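Local coordinates for protein nucleoside kinase (Methanococcus jannaschii, PDB 2C4E) that phosphorylates a broad range of nucleosides, with inosine, guanosine and cytidine the preferred substrates and ATP as the best phosphate donor, at residues G43-T48 with L61-G66; T14-I19 with S72-Y77. All blocks are in the same frame, centred on the assembly; numbering follows the deposited sequence.

The two contacts adjoin, with their centres about 10 Å apart. T14 of contact 2 links to contact 1: its OG1 makes a probable hydrogen bond of 2.8 Å with S63 OG and packs 3.3 Å from L61 CD2. A46 CB of contact 1 lies 3.2 Å from Y74 OH of contact 2. Residues 43-66 of contact 1 lie in the chain between the two segments of contact 2, and strand 64-65 leads on to helix 73-80. Both border the nucleoside site. G43 and N47 of contact 1 and D17 of contact 2 bind substrate. Through N47, contact 1 also reaches D247, the probable proton acceptor.

Contact 1 (G43-T48 with L61-G66); sequences GAAANT and LLSCVG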
loop_
_atom_site.group_PDB
_atom_site.type_symbol
_atom_site.label_atom_id
_atom_site.label_comp_id
_atom_site.label_asym_id
_atom_site.label_seq_id
_atom_site.Cartn_x
_atom_site.Cartn_y
_atom_site.Cartn_z
ATOM N N GLY A 43 -2.972 2.377 14.771
ATOM C CA GLY A 43 -4.313 1.959 15.151
ATOM C C GLY A 43 -4.783 2.789 16.335
ATOM O O GLY A 43 -4.081 2.869 17.334
ATOM N N ALA A 44 -5.943 3.428 16.223
ATOM C CA ALA A 44 -6.433 4.324 17.294
ATOM C C ALA A 44 -6.481 3.693 18.691
ATOM O O ALA A 44 -6.087 4.339 19.667
ATOM C CB ALA A 44 -7.772 4.912 16.921
ATOM N N ALA A 45 -6.947 2.450 18.811
ATOM C CA ALA A 45 -6.996 1.797 20.120
ATOM C C ALA A 45 -5.607 1.582 20.694
ATOM O O ALA A 45 -5.358 1.924 21.841
ATOM C CB ALA A 45 -7.782 0.462 20.067
ATOM N N ALA A 46 -4.695 1.037 19.894
ATOM C CA ALA A 46 -3.325 0.790 20.306
ATOM C C ALA A 46 -2.598 2.090 20.638
ATOM O O ALA A 46 -1.888 2.164 21.631
ATOM C CB ALA A 46 -2.591 0.043 19.224
ATOM N N ASN A 47 -2.764 3.109 19.811
ATOM C CA ASN A 47 -2.164 4.418 20.071
ATOM C C ASN A 47 -2.533 4.900 21.467
ATOM O O ASN A 47 -1.691 5.333 22.254
ATOM C CB ASN A 47 -2.668 5.451 19.070
ATOM C CG ASN A 47 -2.128 5.219 17.663
ATOM O OD1 ASN A 47 -1.165 4.480 17.477
ATOM N ND2 ASN A 47 -2.754 5.844 16.679
ATOM N N THR A 48 -3.812 4.816 21.760
ATOM C CA THR A 48 -4.327 5.265 23.044
ATOM C C THR A 48 -3.764 4.388 24.176
ATOM O O THR A 48 -3.306 4.906 25.178
ATOM C CB THR A 48 -5.866 5.277 23.034
ATOM O OG1 THR A 48 -6.366 6.087 21.952
ATOM C CG2 THR A 48 -6.405 5.970 24.264
ATOM N N LEU A 61 -5.515 -4.051 25.815
ATOM C CA LEU A 61 -5.938 -3.833 24.451
ATOM C C LEU A 61 -6.826 -4.961 23.967
ATOM O O LEU A 61 -6.526 -6.147 24.207
ATOM C CB LEU A 61 -4.681 -3.719 23.593
ATOM C CG LEU A 61 -4.720 -3.207 22.152
ATOM C CD1 LEU A 61 -5.249 -1.807 22.045
ATOM C CD2 LEU A 61 -3.301 -3.270 21.610
ATOM N N LEU A 62 -7.927 -4.606 23.312
ATOM C CA LEU A 62 -8.805 -5.573 22.665
ATOM C C LEU A 62 -8.892 -5.173 21.195
ATOM O O LEU A 62 -9.499 -4.156 20.865
ATOM C CB LEU A 62 -10.199 -5.590 23.300
ATOM C CG LEU A 62 -11.058 -6.810 22.942
ATOM C CD1 LEU A 62 -12.264 -6.851 23.860
ATOM C CD2 LEU A 62 -11.502 -6.799 21.480
ATOM N N SER A 63 -8.253 -5.971 20.337
ATOM C CA SER A 63 -8.233 -5.760 18.896
ATOM C C SER A 63 -8.208 -7.100 18.178
ATOM O O SER A 63 -7.826 -8.112 18.763
ATOM C CB SER A 63 -6.973 -4.998 18.460
ATOM O OG SER A 63 -6.770 -3.818 19.207
ATOM N N CYS A 64 -8.607 -7.091 16.912
ATOM C CA CYS A 64 -8.364 -8.212 16.006
ATOM C C CYS A 64 -7.090 -7.970 15.187
ATOM O O CYS A 64 -6.994 -6.995 14.436
ATOM C CB CYS A 64 -9.542 -8.398 15.049
ATOM S SG CYS A 64 -11.071 -8.941 15.837
ATOM N N VAL A 65 -6.117 -8.863 15.348
ATOM C CA VAL A 65 -4.857 -8.812 14.605
ATOM C C VAL A 65 -4.730 -10.047 13.710
ATOM O O VAL A 65 -5.533 -10.967 13.803
ATOM C CB VAL A 65 -3.639 -8.648 15.560
ATOM C CG1 VAL A 65 -3.805 -7.389 16.409
ATOM C CG2 VAL A 65 -3.454 -9.872 16.464
ATOM N N GLY A 66 -3.741 -10.047 12.827
ATOM C CA GLY A 66 -3.617 -11.076 11.800
ATOM C C GLY A 66 -2.472 -12.041 12.029
ATOM O O GLY A 66 -1.773 -11.969 13.037
#
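S63 OG is gripped by two groups, G12 O and T14 OG1, beside the methyl of A45, whose CB is 4.5 Å away. The rest of the contact is apolar and is carried by L61. Its CG is anti to the backbone N (chi1 -167°), which sends both methyls to the helix. CD1 sits over the face of the peptide joining A45 and A46, 3.6 Å from A46 N. The same methyl meets A45 CB at 3.9 Å. CD2 takes A46 CB at 4.1 Å. Small alanines thus let the leucine come down on the helix backbone. Residues 43-48 and 61-66 both belong to the first PfkB signature, which runs from the glycine-rich start of helix 44-54 to G66. In the ribokinase fold this first turn packs beside strand 58-62, at the edge of the central sheet. G43 is the N-cap residue. In the first turn, A44 O accepts from T48 N at 3.1 Å and from T48 OG1 at 2.9 Å, from opposite faces of its carbonyl plane. N47 CB points away from the strand, and ND2 bonds to D247 OD2 while OD1 bonds to Q284 NE2.

Contact 2 (T14-I19 with S72-Y77); sequences TALDYI and SGYERY
Y74 reaches from helix 73-80 to T14, A15 and L16, and its ring makes the whole contact. The apolar contacts come first. T14 CG2 approaches the ring obliquely, 3.6 Å from Y74 CE1 and 3.8 Å from Y74 CZ. This methyl is anti to the backbone N of T14, while OG1 stands beside that N (chi1 -69°), turned to S63. L16 CD2 meets Y74 CD1 at 3.7 Å, also obliquely. The L16 side chain and Y74 run past each other in opposite directions.

One carbon-oxygen contact involves the backbone. A15 O lies at the ring edge, near its plane, 3.3 Å from Y74 CE1.

Other partners hold the hydroxyl and pack on the ring. Y74 OH bonds to G42 O and Q284 NE2, so the hydroxyl is held by two partners. Y41 stacks on the ring, and the F69 ring meets it with planes at about 40°. A phenylalanine in place of Y74 would probably keep much of this packing but leave G42 O and Q284 NE2 without their shared hydroxyl partner.

The sheet of strands 15-21, 33-42, 98-103 and 109-114 is the lid of the ribokinase fold, and helix 73-80 belongs to the larger domain. Y74 packs at the root of the lid, where A15 lies beside the substrate-binding residues G43 and F113 and the lid joins the body in this family.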
loop_
_atom_site.group_PDB
_atom_site.type_symbol
_atom_site.label_atom_id
_atom_site.label_comp_id
_atom_site.label_asym_id
_atom_site.label_seq_id
_atom_site.Cartn_x
_atom_site.Cartn_y
_atom_site.Cartn_z
ATOM N N THR A 14 -5.803 -2.004 16.187
ATOM C CA THR A 14 -4.365 -2.071 16.224
ATOM C C THR A 14 -3.901 -2.274 14.778
ATOM O O THR A 14 -4.307 -3.227 14.126
ATOM C CB THR A 14 -3.939 -3.237 17.124
ATOM O OG1 THR A 14 -4.268 -2.929 18.487
ATOM C CG2 THR A 14 -2.438 -3.404 17.106
ATOM N N ALA A 15 -3.083 -1.355 14.272
ATOM C CA ALA A 15 -2.736 -1.332 12.848
ATOM C C ALA A 15 -1.300 -0.921 12.589
ATOM O O ALA A 15 -0.675 -0.292 13.427
ATOM C CB ALA A 15 -3.663 -0.388 12.102
ATOM N N LEU A 16 -0.794 -1.277 11.411
ATOM C CA LEU A 16 0.506 -0.805 10.944
ATOM C C LEU A 16 0.276 0.301 9.923
ATOM O O LEU A 16 -0.438 0.089 8.951
ATOM C CB LEU A 16 1.276 -1.957 10.303
ATOM C CG LEU A 16 1.545 -3.111 11.273
ATOM C CD1 LEU A 16 1.776 -4.411 10.512
ATOM C CD2 LEU A 16 2.729 -2.757 12.161
ATOM N N ASP A 17 0.871 1.471 10.157
ATOM C CA ASP A 17 0.724 2.648 9.304
ATOM C C ASP A 17 1.963 2.808 8.408
ATOM O O ASP A 17 3.092 2.743 8.882
ATOM C CB ASP A 17 0.582 3.918 10.150
ATOM C CG ASP A 17 -0.653 3.924 11.050
ATOM O OD1 ASP A 17 -1.608 3.156 10.813
ATOM O OD2 ASP A 17 -0.750 4.710 12.014
ATOM N N TYR A 18 1.742 3.024 7.117
ATOM C CA TYR A 18 2.838 3.174 6.164
ATOM C C TYR A 18 2.706 4.468 5.398
ATOM O O TYR A 18 1.713 4.678 4.703
ATOM C CB TYR A 18 2.829 2.042 5.145
ATOM C CG TYR A 18 2.953 0.666 5.731
ATOM C CD1 TYR A 18 1.840 0.008 6.255
ATOM C CD2 TYR A 18 4.181 0.008 5.750
ATOM C CE1 TYR A 18 1.945 -1.266 6.785
ATOM C CE2 TYR A 18 4.295 -1.271 6.286
ATOM C CZ TYR A 18 3.175 -1.902 6.793
ATOM O OH TYR A 18 3.281 -3.166 7.314
ATOM N N ILE A 19 3.729 5.313 5.479
ATOM C CA ILE A 19 3.707 6.604 4.805
ATOM C C ILE A 19 4.654 6.565 3.613
ATOM O O ILE A 19 5.858 6.328 3.756
ATOM C CB ILE A 19 4.033 7.733 5.810
ATOM C CG1 ILE A 19 2.959 7.730 6.911
ATOM C CG2 ILE A 19 4.057 9.069 5.114
ATOM C CD1 ILE A 19 3.328 8.490 8.185
ATOM N N SER A 72 5.776 -10.745 15.484
ATOM C CA SER A 72 6.264 -9.649 14.655
ATOM C C SER A 72 6.698 -8.480 15.521
ATOM O O SER A 72 6.591 -8.530 16.754
ATOM C CB SER A 72 5.194 -9.203 13.653
ATOM O OG SER A 72 5.765 -8.907 12.386
ATOM N N GLY A 73 7.190 -7.429 14.874
ATOM C CA GLY A 73 7.687 -6.272 15.584
ATOM C C GLY A 73 6.671 -5.764 16.589
ATOM O O GLY A 73 7.021 -5.430 17.717
ATOM N N TYR A 74 5.408 -5.731 16.185
ATOM C CA TYR A 74 4.379 -5.075 16.990
ATOM C C TYR A 74 4.094 -5.831 18.291
ATOM O O TYR A 74 3.964 -5.214 19.349
ATOM C CB TYR A 74 3.094 -4.895 16.171
ATOM C CG TYR A 74 2.270 -3.657 16.515
ATOM C CD1 TYR A 74 1.369 -3.130 15.594
ATOM C CD2 TYR A 74 2.389 -3.009 17.755
ATOM C CE1 TYR A 74 0.618 -2.009 15.891
ATOM C CE2 TYR A 74 1.633 -1.893 18.056
ATOM C CZ TYR A 74 0.748 -1.401 17.129
ATOM O OH TYR A 74 0.017 -0.288 17.416
ATOM N N GLU A 75 3.997 -7.152 18.214
ATOM C CA GLU A 75 3.686 -7.966 19.386
ATOM C C GLU A 75 4.748 -7.870 20.478
ATOM O O GLU A 75 4.413 -7.697 21.643
ATOM C CB GLU A 75 3.498 -9.421 18.987
ATOM C CG GLU A 75 3.101 -10.330 20.136
ATOM C CD GLU A 75 2.974 -11.764 19.699
ATOM O OE1 GLU A 75 3.951 -12.524 19.861
ATOM O OE2 GLU A 75 1.904 -12.119 19.179
ATOM N N ARG A 76 6.020 -8.008 20.098
ATOM C CA ARG A 76 7.138 -7.905 21.043
ATOM C C ARG A 76 7.212 -6.514 21.661
ATOM O O ARG A 76 7.477 -6.370 22.854
ATOM C CB ARG A 76 8.461 -8.246 20.348
ATOM N N TYR A 77 6.963 -5.503 20.831
ATOM C CA TYR A 77 6.914 -4.094 21.238
ATOM C C TYR A 77 5.870 -3.844 22.331
ATOM O O TYR A 77 6.147 -3.168 23.322
ATOM C CB TYR A 77 6.628 -3.254 19.986
ATOM C CG TYR A 77 6.203 -1.810 20.162
ATOM C CD1 TYR A 77 7.147 -0.791 20.245
ATOM C CD2 TYR A 77 4.857 -1.454 20.156
ATOM C CE1 TYR A 77 6.758 0.538 20.367
ATOM C CE2 TYR A 77 4.459 -0.133 20.271
ATOM C CZ TYR A 77 5.415 0.862 20.378
ATOM O OH TYR A 77 5.036 2.174 20.474
#